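Putative PadR-family transcriptional regulatory protein (Bacteroides fragilis, PDB 5H20) probably binds DNA as a homodimeric, PadR-like winged-helix transcription factor and so regulates gene expression. Local coordinates at residues L62-V67 / P74-K79; Y17-L22 / P51-L56; K57-L62 / T81-S86. All coordinates share one frame; numbering follows the deposited sequence. Where two conformers were deposited one is given.

Contact 1: L62-V67 / P74-K79; sequences LSYEWV and PRKYYK. With GLC (alpha-D-glucopyranose), chain E; PO4 (phosphate ion), chain D.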
loop_
_atom_site.group_PDB
_atom_site.type_symbol
_atom_site.label_atom_id
_atom_site.label_comp_id
_atom_site.label_asym_id
_atom_site.label_seq_id
_atom_site.Cartn_x
_atom_site.Cartn_y
_atom_site.Cartn_z
ATOM N N LEU A 62 -10.268 -12.866 -0.943
ATOM C CA LEU A 62 -10.393 -13.978 -0.008
ATOM C C LEU A 62 -11.766 -14.632 -0.182
ATOM O O LEU A 62 -12.694 -14.019 -0.711
ATOM C CB LEU A 62 -10.249 -13.479 1.429
ATOM C CG LEU A 62 -8.926 -13.455 2.214
ATOM C CD1 LEU A 62 -7.722 -12.913 1.449
ATOM C CD2 LEU A 62 -9.153 -12.647 3.477
ATOM N N SER A 63 -11.871 -15.885 0.244
ATOM C CA SER A 63 -13.151 -16.574 0.389
ATOM C C SER A 63 -13.070 -17.484 1.610
ATOM O O SER A 63 -11.969 -17.803 2.076
ATOM C CB SER A 63 -13.523 -17.369 -0.869
ATOM O OG SER A 63 -12.662 -18.474 -1.068
ATOM N N TYR A 64 -14.226 -17.872 2.141
ATOM C CA TYR A 64 -14.248 -18.697 3.332
ATOM C C TYR A 64 -15.304 -19.802 3.271
ATOM O O TYR A 64 -16.238 -19.769 2.454
ATOM C CB TYR A 64 -14.378 -17.831 4.618
ATOM C CG TYR A 64 -15.721 -17.165 4.781
ATOM C CD1 TYR A 64 -16.836 -17.876 5.256
ATOM C CD2 TYR A 64 -15.889 -15.817 4.460
ATOM C CE1 TYR A 64 -18.074 -17.263 5.394
ATOM C CE2 TYR A 64 -17.122 -15.203 4.598
ATOM C CZ TYR A 64 -18.206 -15.926 5.060
ATOM O OH TYR A 64 -19.415 -15.286 5.185
ATOM N N GLU A 65 -15.117 -20.782 4.149
ATOM C CA GLU A 65 -16.114 -21.801 4.436
ATOM C C GLU A 65 -16.298 -21.873 5.953
ATOM O O GLU A 65 -15.366 -21.597 6.724
ATOM C CB GLU A 65 -15.743 -23.155 3.816
ATOM C CG GLU A 65 -14.261 -23.379 3.532
ATOM C CD GLU A 65 -13.986 -24.390 2.424
ATOM O OE1 GLU A 65 -14.889 -25.179 2.033
ATOM O OE2 GLU A 65 -12.829 -24.383 1.926
ATOM N N TRP A 66 -17.520 -22.167 6.377
ATOM C CA TRP A 66 -17.833 -22.302 7.796
ATOM C C TRP A 66 -17.389 -23.678 8.318
ATOM O O TRP A 66 -17.683 -24.706 7.704
ATOM C CB TRP A 66 -19.330 -22.121 8.030
ATOM C CG TRP A 66 -19.845 -20.753 7.728
ATOM C CD1 TRP A 66 -20.463 -20.343 6.581
ATOM C CD2 TRP A 66 -19.802 -19.610 8.596
ATOM N NE1 TRP A 66 -20.806 -19.018 6.679
ATOM C CE2 TRP A 66 -20.414 -18.540 7.905
ATOM C CE3 TRP A 66 -19.309 -19.389 9.892
ATOM C CZ2 TRP A 66 -20.550 -17.254 8.468
ATOM C CZ3 TRP A 66 -19.450 -18.112 10.464
ATOM C CH2 TRP A 66 -20.069 -17.064 9.748
ATOM N N VAL A 67 -16.658 -23.669 9.430
ATOM C CA VAL A 67 -16.294 -24.878 10.147
ATOM C C VAL A 67 -17.320 -25.015 11.270
ATOM O O VAL A 67 -17.392 -24.184 12.175
ATOM C CB VAL A 67 -14.831 -24.836 10.669
ATOM C CG1 VAL A 67 -14.531 -26.027 11.574
ATOM C CG2 VAL A 67 -13.838 -24.797 9.510
ATOM N N PRO A 74 -19.754 -21.579 14.847
ATOM C CA PRO A 74 -19.155 -21.684 13.502
ATOM C C PRO A 74 -18.013 -20.690 13.295
ATOM O O PRO A 74 -18.128 -19.514 13.667
ATOM C CB PRO A 74 -20.318 -21.334 12.566
ATOM C CG PRO A 74 -21.549 -21.657 13.349
ATOM C CD PRO A 74 -21.214 -21.328 14.776
ATOM N N ARG A 75 -16.919 -21.171 12.714
ATOM C CA ARG A 75 -15.724 -20.365 12.512
ATOM C C ARG A 75 -15.465 -20.231 11.015
ATOM O O ARG A 75 -15.655 -21.193 10.264
ATOM C CB ARG A 75 -14.526 -21.007 13.209
ATOM C CG ARG A 75 -14.702 -21.246 14.706
ATOM C CD ARG A 75 -13.499 -21.974 15.284
ATOM N NE ARG A 75 -12.361 -21.072 15.410
ATOM C CZ ARG A 75 -11.078 -21.433 15.426
ATOM N NH1 ARG A 75 -10.724 -22.711 15.334
ATOM N NH2 ARG A 75 -10.139 -20.500 15.537
ATOM N N LYS A 76 -15.076 -19.033 10.589
ATOM C CA LYS A 76 -14.776 -18.748 9.192
ATOM C C LYS A 76 -13.357 -19.220 8.889
ATOM O O LYS A 76 -12.403 -18.896 9.595
ATOM C CB LYS A 76 -14.936 -17.258 8.878
ATOM C CG LYS A 76 -16.375 -16.744 8.788
ATOM C CD LYS A 76 -16.364 -15.226 8.705
ATOM C CE LYS A 76 -17.760 -14.617 8.759
ATOM N NZ LYS A 76 -18.148 -13.880 7.522
ATOM N N TYR A 77 -13.225 -20.041 7.856
ATOM C CA TYR A 77 -11.916 -20.567 7.503
ATOM C C TYR A 77 -11.550 -20.011 6.141
ATOM O O TYR A 77 -12.167 -20.333 5.125
ATOM C CB TYR A 77 -11.903 -22.091 7.600
ATOM C CG TYR A 77 -10.546 -22.759 7.516
ATOM C CD1 TYR A 77 -9.612 -22.652 8.556
ATOM C CD2 TYR A 77 -10.214 -23.559 6.406
ATOM C CE1 TYR A 77 -8.379 -23.294 8.479
ATOM C CE2 TYR A 77 -8.985 -24.197 6.321
ATOM C CZ TYR A 77 -8.073 -24.060 7.357
ATOM O OH TYR A 77 -6.854 -24.684 7.282
ATOM N N TYR A 78 -10.561 -19.130 6.156
ATOM C CA TYR A 78 -10.272 -18.248 5.041
ATOM C C TYR A 78 -9.138 -18.795 4.208
ATOM O O TYR A 78 -8.180 -19.355 4.737
ATOM C CB TYR A 78 -9.852 -16.867 5.564
ATOM C CG TYR A 78 -10.924 -15.979 6.156
ATOM C CD1 TYR A 78 -11.660 -15.102 5.346
ATOM C CD2 TYR A 78 -11.144 -15.943 7.545
ATOM C CE1 TYR A 78 -12.619 -14.255 5.883
ATOM C CE2 TYR A 78 -12.094 -15.086 8.098
ATOM C CZ TYR A 78 -12.828 -14.244 7.265
ATOM O OH TYR A 78 -13.764 -13.377 7.796
ATOM N N LYS A 79 -9.252 -18.599 2.902
ATOM C CA LYS A 79 -8.163 -18.861 1.970
ATOM C C LYS A 79 -8.049 -17.711 0.976
ATOM O O LYS A 79 -9.003 -16.954 0.770
ATOM C CB LYS A 79 -8.353 -20.203 1.259
ATOM C CG LYS A 79 -9.541 -20.235 0.304
ATOM C CD LYS A 79 -9.602 -21.512 -0.511
ATOM C CE LYS A 79 -10.361 -21.254 -1.802
ATOM N NZ LYS A 79 -10.341 -22.441 -2.719
HETATM C C1 GLC E . -12.839 -17.587 15.060
HETATM C C2 GLC E . -11.951 -17.523 13.816
HETATM C C3 GLC E . -12.444 -16.554 12.732
HETATM C C4 GLC E . -13.955 -16.299 12.698
HETATM C C5 GLC E . -14.579 -16.079 14.086
HETATM C C6 GLC E . -15.950 -16.754 14.181
HETATM O O1 GLC E . -11.991 -17.682 16.208
HETATM O O2 GLC E . -10.632 -17.125 14.204
HETATM O O3 GLC E . -12.018 -17.024 11.448
HETATM O O4 GLC E . -14.207 -15.132 11.903
HETATM O O5 GLC E . -13.710 -16.443 15.191
HETATM O O6 GLC E . -16.913 -15.988 13.442
HETATM P P PO4 D . -6.777 -23.540 15.326
HETATM O O1 PO4 D . -7.778 -24.673 15.305
HETATM O O2 PO4 D . -7.507 -22.218 15.347
HETATM O O3 PO4 D . -5.897 -23.609 14.099
HETATM O O4 PO4 D . -5.918 -23.648 16.564
HETATM O O HOH W 1 -11.077 -22.066 2.964
#

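Contact 2: Y17-L22 / P51-L56; sequences YCIMLL and PLLTRL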
loop_
_atom_site.group_PDB
_atom_site.type_symbol
_atom_site.label_atom_id
_atom_site.label_comp_id
_atom_site.label_asym_id
_atom_site.label_seq_id
_atom_site.Cartn_x
_atom_site.Cartn_y
_atom_site.Cartn_z
ATOM N N TYR A 17 -2.456 -6.241 2.477
ATOM C CA TYR A 17 -1.352 -6.913 1.806
ATOM C C TYR A 17 -0.737 -7.973 2.713
ATOM O O TYR A 17 -0.383 -9.052 2.250
ATOM C CB TYR A 17 -0.297 -5.886 1.373
ATOM C CG TYR A 17 0.980 -6.461 0.812
ATOM C CD1 TYR A 17 1.113 -6.725 -0.555
ATOM C CD2 TYR A 17 2.076 -6.719 1.643
ATOM C CE1 TYR A 17 2.298 -7.244 -1.074
ATOM C CE2 TYR A 17 3.263 -7.232 1.132
ATOM C CZ TYR A 17 3.366 -7.493 -0.227
ATOM O OH TYR A 17 4.539 -7.996 -0.727
ATOM N N CYS A 18 -0.621 -7.641 3.994
ATOM C CA CYS A 18 -0.095 -8.534 5.017
ATOM C C CYS A 18 -0.983 -9.774 5.230
ATOM O O CYS A 18 -0.470 -10.891 5.371
ATOM C CB CYS A 18 0.078 -7.758 6.322
ATOM S SG CYS A 18 0.885 -8.700 7.625
ATOM N N ILE A 19 -2.303 -9.566 5.241
ATOM C CA ILE A 19 -3.288 -10.651 5.322
ATOM C C ILE A 19 -3.155 -11.604 4.111
ATOM O O ILE A 19 -3.080 -12.838 4.285
ATOM C CB ILE A 19 -4.742 -10.112 5.417
ATOM C CG1 ILE A 19 -4.976 -9.344 6.715
ATOM C CG2 ILE A 19 -5.761 -11.245 5.321
ATOM C CD1 ILE A 19 -6.179 -8.418 6.662
ATOM N N MET A 20 -3.112 -11.022 2.904
ATOM C CA MET A 20 -2.967 -11.801 1.665
ATOM C C MET A 20 -1.643 -12.557 1.644
ATOM O O MET A 20 -1.605 -13.730 1.239
ATOM C CB MET A 20 -3.106 -10.918 0.431
ATOM C CG MET A 20 -4.514 -10.406 0.209
ATOM S SD MET A 20 -4.684 -9.575 -1.378
ATOM C CE MET A 20 -4.089 -7.934 -0.964
ATOM N N LEU A 21 -0.578 -11.888 2.101
ATOM C CA LEU A 21 0.728 -12.525 2.316
ATOM C C LEU A 21 0.654 -13.742 3.235
ATOM O O LEU A 21 1.108 -14.822 2.856
ATOM C CB LEU A 21 1.772 -11.534 2.858
ATOM C CG LEU A 21 2.984 -11.182 1.998
ATOM C CD1 LEU A 21 3.973 -10.399 2.844
ATOM C CD2 LEU A 21 3.677 -12.414 1.423
ATOM N N LEU A 22 0.072 -13.564 4.424
ATOM C CA LEU A 22 -0.062 -14.643 5.418
ATOM C C LEU A 22 -0.956 -15.799 4.958
ATOM O O LEU A 22 -0.715 -16.946 5.325
ATOM C CB LEU A 22 -0.503 -14.099 6.790
ATOM C CG LEU A 22 0.476 -13.206 7.585
ATOM C CD1 LEU A 22 -0.257 -12.373 8.629
ATOM C CD2 LEU A 22 1.602 -13.993 8.244
ATOM N N PRO A 51 -12.963 -6.197 9.764
ATOM C CA PRO A 51 -13.478 -5.455 8.602
ATOM C C PRO A 51 -12.635 -5.566 7.332
ATOM O O PRO A 51 -13.175 -5.423 6.235
ATOM C CB PRO A 51 -13.510 -3.994 9.084
ATOM C CG PRO A 51 -13.535 -4.077 10.573
ATOM C CD PRO A 51 -12.688 -5.275 10.891
ATOM N N LEU A 52 -11.335 -5.814 7.473
ATOM C CA LEU A 52 -10.448 -5.966 6.309
ATOM C C LEU A 52 -10.634 -7.326 5.630
ATOM O O LEU A 52 -10.679 -7.413 4.384
ATOM C CB LEU A 52 -8.994 -5.740 6.716
ATOM C CG LEU A 52 -8.357 -4.339 6.693
ATOM C CD1 LEU A 52 -9.293 -3.138 6.824
ATOM C CD2 LEU A 52 -7.242 -4.288 7.712
ATOM N N LEU A 53 -10.767 -8.374 6.447
ATOM C CA LEU A 53 -11.117 -9.699 5.965
ATOM C C LEU A 53 -12.417 -9.648 5.155
ATOM O O LEU A 53 -12.473 -10.171 4.034
ATOM C CB LEU A 53 -11.258 -10.683 7.135
ATOM C CG LEU A 53 -10.052 -10.943 8.031
ATOM C CD1 LEU A 53 -10.489 -11.847 9.177
ATOM C CD2 LEU A 53 -8.904 -11.553 7.235
ATOM N N THR A 54 -13.429 -8.992 5.734
ATOM C CA THR A 54 -14.729 -8.776 5.103
ATOM C C THR A 54 -14.580 -7.999 3.781
ATOM O O THR A 54 -15.169 -8.407 2.771
ATOM C CB THR A 54 -15.740 -8.125 6.095
ATOM O OG1 THR A 54 -15.981 -9.028 7.183
ATOM C CG2 THR A 54 -17.089 -7.812 5.433
ATOM N N ARG A 55 -13.760 -6.939 3.789
ATOM C CA ARG A 55 -13.500 -6.117 2.601
ATOM C C ARG A 55 -12.821 -6.915 1.478
ATOM O O ARG A 55 -13.193 -6.797 0.313
ATOM C CB ARG A 55 -12.660 -4.890 2.974
ATOM C CG ARG A 55 -12.896 -3.678 2.093
ATOM C CD ARG A 55 -12.177 -2.457 2.641
ATOM N NE ARG A 55 -12.489 -2.223 4.050
ATOM C CZ ARG A 55 -12.424 -1.034 4.636
ATOM N NH1 ARG A 55 -12.070 0.028 3.927
ATOM N NH2 ARG A 55 -12.722 -0.903 5.922
ATOM N N LEU A 56 -11.827 -7.726 1.850
ATOM C CA LEU A 56 -11.098 -8.590 0.908
ATOM C C LEU A 56 -11.976 -9.728 0.358
ATOM O O LEU A 56 -11.882 -10.050 -0.838
ATOM C CB LEU A 56 -9.804 -9.142 1.528
ATOM C CG LEU A 56 -8.624 -8.202 1.868
ATOM C CD1 LEU A 56 -7.802 -8.755 3.022
ATOM C CD2 LEU A 56 -7.725 -7.917 0.669
#

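Contact 3: K57-L62 / T81-S86; sequences KNDDLL and TGKGES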
loop_
_atom_site.group_PDB
_atom_site.type_symbol
_atom_site.label_atom_id
_atom_site.label_comp_id
_atom_site.label_asym_id
_atom_site.label_seq_id
_atom_site.Cartn_x
_atom_site.Cartn_y
_atom_site.Cartn_z
ATOM N N LYS A 57 -12.821 -10.321 1.216
ATOM C CA LYS A 57 -13.815 -11.317 0.769
ATOM C C LYS A 57 -14.813 -10.712 -0.221
ATOM O O LYS A 57 -15.147 -11.347 -1.225
ATOM C CB LYS A 57 -14.567 -11.970 1.951
ATOM C CG LYS A 57 -15.898 -12.614 1.552
ATOM C CD LYS A 57 -16.901 -12.727 2.689
ATOM C CE LYS A 57 -17.405 -11.389 3.222
ATOM N NZ LYS A 57 -18.812 -11.124 2.785
ATOM N N ASN A 58 -15.282 -9.499 0.082
ATOM C CA ASN A 58 -16.257 -8.791 -0.754
ATOM C C ASN A 58 -15.744 -8.471 -2.154
ATOM O O ASN A 58 -16.515 -8.457 -3.109
ATOM C CB ASN A 58 -16.775 -7.524 -0.056
ATOM C CG ASN A 58 -17.835 -7.821 0.998
ATOM O OD1 ASN A 58 -18.344 -8.941 1.098
ATOM N ND2 ASN A 58 -18.178 -6.813 1.790
ATOM N N ASP A 59 -14.440 -8.237 -2.260
ATOM C CA ASP A 59 -13.782 -8.051 -3.549
ATOM C C ASP A 59 -13.255 -9.383 -4.130
ATOM O O ASP A 59 -12.491 -9.387 -5.099
ATOM C CB ASP A 59 -12.664 -7.000 -3.434
ATOM C CG ASP A 59 -12.196 -6.488 -4.791
ATOM O OD1 ASP A 59 -13.024 -6.386 -5.724
ATOM O OD2 ASP A 59 -10.992 -6.194 -4.934
ATOM N N ASP A 60 -13.686 -10.502 -3.531
ATOM C CA ASP A 60 -13.345 -11.876 -3.966
ATOM C C ASP A 60 -11.833 -12.184 -3.981
ATOM O O ASP A 60 -11.367 -13.006 -4.783
ATOM C CB ASP A 60 -13.990 -12.209 -5.335
ATOM C CG ASP A 60 -15.514 -12.344 -5.272
ATOM O OD1 ASP A 60 -16.144 -12.035 -4.232
ATOM O OD2 ASP A 60 -16.093 -12.764 -6.294
ATOM N N LEU A 61 -11.082 -11.504 -3.113
ATOM C CA LEU A 61 -9.641 -11.713 -2.964
ATOM C C LEU A 61 -9.382 -12.810 -1.939
ATOM O O LEU A 61 -8.405 -13.551 -2.043
ATOM C CB LEU A 61 -8.939 -10.406 -2.563
ATOM C CG LEU A 61 -8.860 -9.276 -3.601
ATOM C CD1 LEU A 61 -8.446 -7.964 -2.954
ATOM C CD2 LEU A 61 -7.924 -9.609 -4.754
ATOM N N LEU A 62 -10.268 -12.866 -0.943
ATOM C CA LEU A 62 -10.393 -13.978 -0.008
ATOM C C LEU A 62 -11.766 -14.632 -0.182
ATOM O O LEU A 62 -12.694 -14.019 -0.711
ATOM C CB LEU A 62 -10.249 -13.479 1.429
ATOM C CG LEU A 62 -8.926 -13.455 2.214
ATOM C CD1 LEU A 62 -7.722 -12.913 1.449
ATOM C CD2 LEU A 62 -9.153 -12.647 3.477
ATOM N N THR A 81 -8.029 -16.552 -2.702
ATOM C CA THR A 81 -8.595 -17.030 -3.991
ATOM C C THR A 81 -7.585 -16.984 -5.151
ATOM O O THR A 81 -6.458 -16.507 -4.982
ATOM C CB THR A 81 -9.840 -16.219 -4.441
ATOM O OG1 THR A 81 -9.464 -14.854 -4.693
ATOM C CG2 THR A 81 -10.982 -16.290 -3.423
ATOM N N GLY A 82 -8.004 -17.474 -6.325
ATOM C CA GLY A 82 -7.261 -17.294 -7.575
ATOM C C GLY A 82 -6.975 -15.824 -7.871
ATOM O O GLY A 82 -5.838 -15.456 -8.168
ATOM N N LYS A 83 -8.020 -15.001 -7.771
ATOM C CA LYS A 83 -7.954 -13.553 -7.946
ATOM C C LYS A 83 -7.027 -12.898 -6.891
ATOM O O LYS A 83 -6.222 -12.034 -7.227
ATOM C CB LYS A 83 -9.374 -12.953 -7.925
ATOM C CG LYS A 83 -9.452 -11.449 -8.184
ATOM C CD LYS A 83 -10.896 -10.956 -8.154
ATOM C CE LYS A 83 -10.968 -9.444 -8.324
ATOM N NZ LYS A 83 -12.331 -8.902 -8.063
ATOM N N GLY A 84 -7.137 -13.363 -5.644
ATOM C CA GLY A 84 -6.246 -12.985 -4.546
ATOM C C GLY A 84 -4.777 -13.280 -4.780
ATOM O O GLY A 84 -3.937 -12.409 -4.544
ATOM N N GLU A 85 -4.478 -14.499 -5.247
ATOM C CA GLU A 85 -3.114 -14.938 -5.593
ATOM C C GLU A 85 -2.494 -14.119 -6.735
ATOM O O GLU A 85 -1.317 -13.753 -6.653
ATOM C CB GLU A 85 -3.068 -16.438 -5.974
ATOM C CG GLU A 85 -3.400 -17.432 -4.860
ATOM C CD GLU A 85 -2.238 -17.752 -3.915
ATOM O OE1 GLU A 85 -1.098 -17.283 -4.133
ATOM O OE2 GLU A 85 -2.467 -18.507 -2.941
ATOM N N SER A 86 -3.272 -13.863 -7.792
ATOM C CA SER A 86 -2.826 -13.035 -8.925
ATOM C C SER A 86 -2.552 -11.580 -8.502
ATOM O O SER A 86 -1.481 -11.047 -8.811
ATOM C CB SER A 86 -3.829 -13.063 -10.081
ATOM O OG SER A 86 -4.052 -14.387 -10.530
#

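Contact 1: L62-V67 / P74-K79
Y64 and W66 stand on one face of the antiparallel hairpin formed by 62-67 and 75-79, their rings meeting at an angle with Y64 CE1 over the W66 face. CG of K76 fills that angle and lies over a face of each, 3.9 Å from the centroid of the Y64 ring and equally far from that of the W66 six-membered ring. The lysine is extended as far as CE and turns at its last torsion (chi4 -117°), which carries NZ to Y64 OH for a weak hydrogen bond of 3.0 Å. Beyond W66, P74 CB packs 3.5 Å from W66 CE3. On the other flank Y64, its CG between the backbone N and carbonyl carbon (chi1 69°), lays CB over the face of Y78 and turns its ring edge toward that face in an offset edge-to-face pair, planes at 64°. Paired backbone bonds at S63-K79, E65-Y77 and V67-R75 fix this register. The glucose molecule donates from O3 to K76 O (2.7 Å), while the edge of the R75 guanidinium meets a phosphate ion, probably from the crystallisation liquor: NH1 and NH2 both donate to its O2, and NH2 bonds weakly to glucose O1. The hairpin is the wing of a winged-helix domain; K76 O offers a sugar hydroxyl an acceptor, and R75 could meet a DNA phosphate, as wings of this fold often do.

Contact 2: Y17-L22 / P51-L56
I19 reaches from helix 5-23 into the side chains of L52, L53 and L56 on helix 46-58, with both of its branches engaged. This is core packing of the winged helix-turn-helix domain, in which the two short helical segments cross at -75° with axes 10.8 Å apart. That separation is spanned by side chains alone. With CG2 anti to the backbone N and CG1 anti to the carbonyl carbon (chi1 -65°), I19 splits its contacts: CG2 touches L53 CD2 at 3.7 Å, whereas CD1 meets L52 CB at 3.9 Å, the isoleucine lying at roughly a right angle to each leucine. L56 CD1 touches both I19 CG2 and I19 CD1. All five participating side chains are buried and apolar, so shape and exclusion of water hold the helices here. L62 of the wing packs on I19, L53 and L56, joining the hairpin to the same core. M20 also faces other neighbours, with L88 of helix 82-97 and M10 of the second subunit packed against it, so this edge of the core runs on into the dimer interface. The M20 chain bends at its third torsion (chi3 -83°), and SD and CE both settle against one methyl, M20 CE lying 4.0 Å from L56 CD2.

Contact 3: K57-L62 / T81-S86
T81 and K83 seize three successive carbonyls, those of D59, D60 and L61, just where helix 46-58 ends. T81 OG1 donates to D60 O at 2.7 Å, and T81 N donates to L61 O at 3.1 Å, approaching from above the carbonyl plane. K83 is stretched out to its full length, CG anti to the backbone N (chi1 -176°), K83 NZ donating to D59 O at 3.0 Å. The same ammonium makes a long salt bridge to the carboxylate, K83 NZ to D59 OD1 being 3.5 Å. L61 CD2 packs on the backbone of the opposing helix, 3.8 Å from G84 CA, and L61 O in turn receives a CA-H...O contact from G84, whose bare CA permits this close approach.

The next shell sets these groups in place. T81 holds OG1 between its backbone N and carbonyl carbon (chi1 64°), where the hydroxyl also accepts from G84 N at 2.9 Å; the single oxygen thus caps its own helix while bonding to the end of another. D60 takes positive phi and, as the C-prime residue, lets the chain turn back, with D60 N bonded to K57 O and L61 N to L56 O. The D59 carboxylate has its stronger partner across the dimer, OD1 accepting from the backbone N of D4 of the second subunit. A Schellman motif closing helix 46-58 is therefore docked on the threonine N-cap that opens helix 82-97, the junction where a winged-helix domain passes from its wing to a helix that in PadR-type proteins usually takes part in dimerisation.

Contact 2 is the buried centre of the chain, contact 3 is partly buried, and contact 1 projects at the surface, where it lines the glucose pocket. Their chemistry follows that order: apolar side chains alone, then side-chain and backbone bonds between helix ends, then strand pairing with aromatic, cationic and ligand contacts. Helix 46-58 serves both contacts 2 and 3, and contact 1 is nested within the loop that contact 3 closes. L62, shared by contacts 1 and 3, also reaches the core of contact 2. L56 O, in contact 2, is probably hydrogen-bonded to L62 N (3.2 Å) as well, tying the helix end directly to the start of the wing strand. Contacts 2 and 3 also reach the second subunit; contact 1 does not.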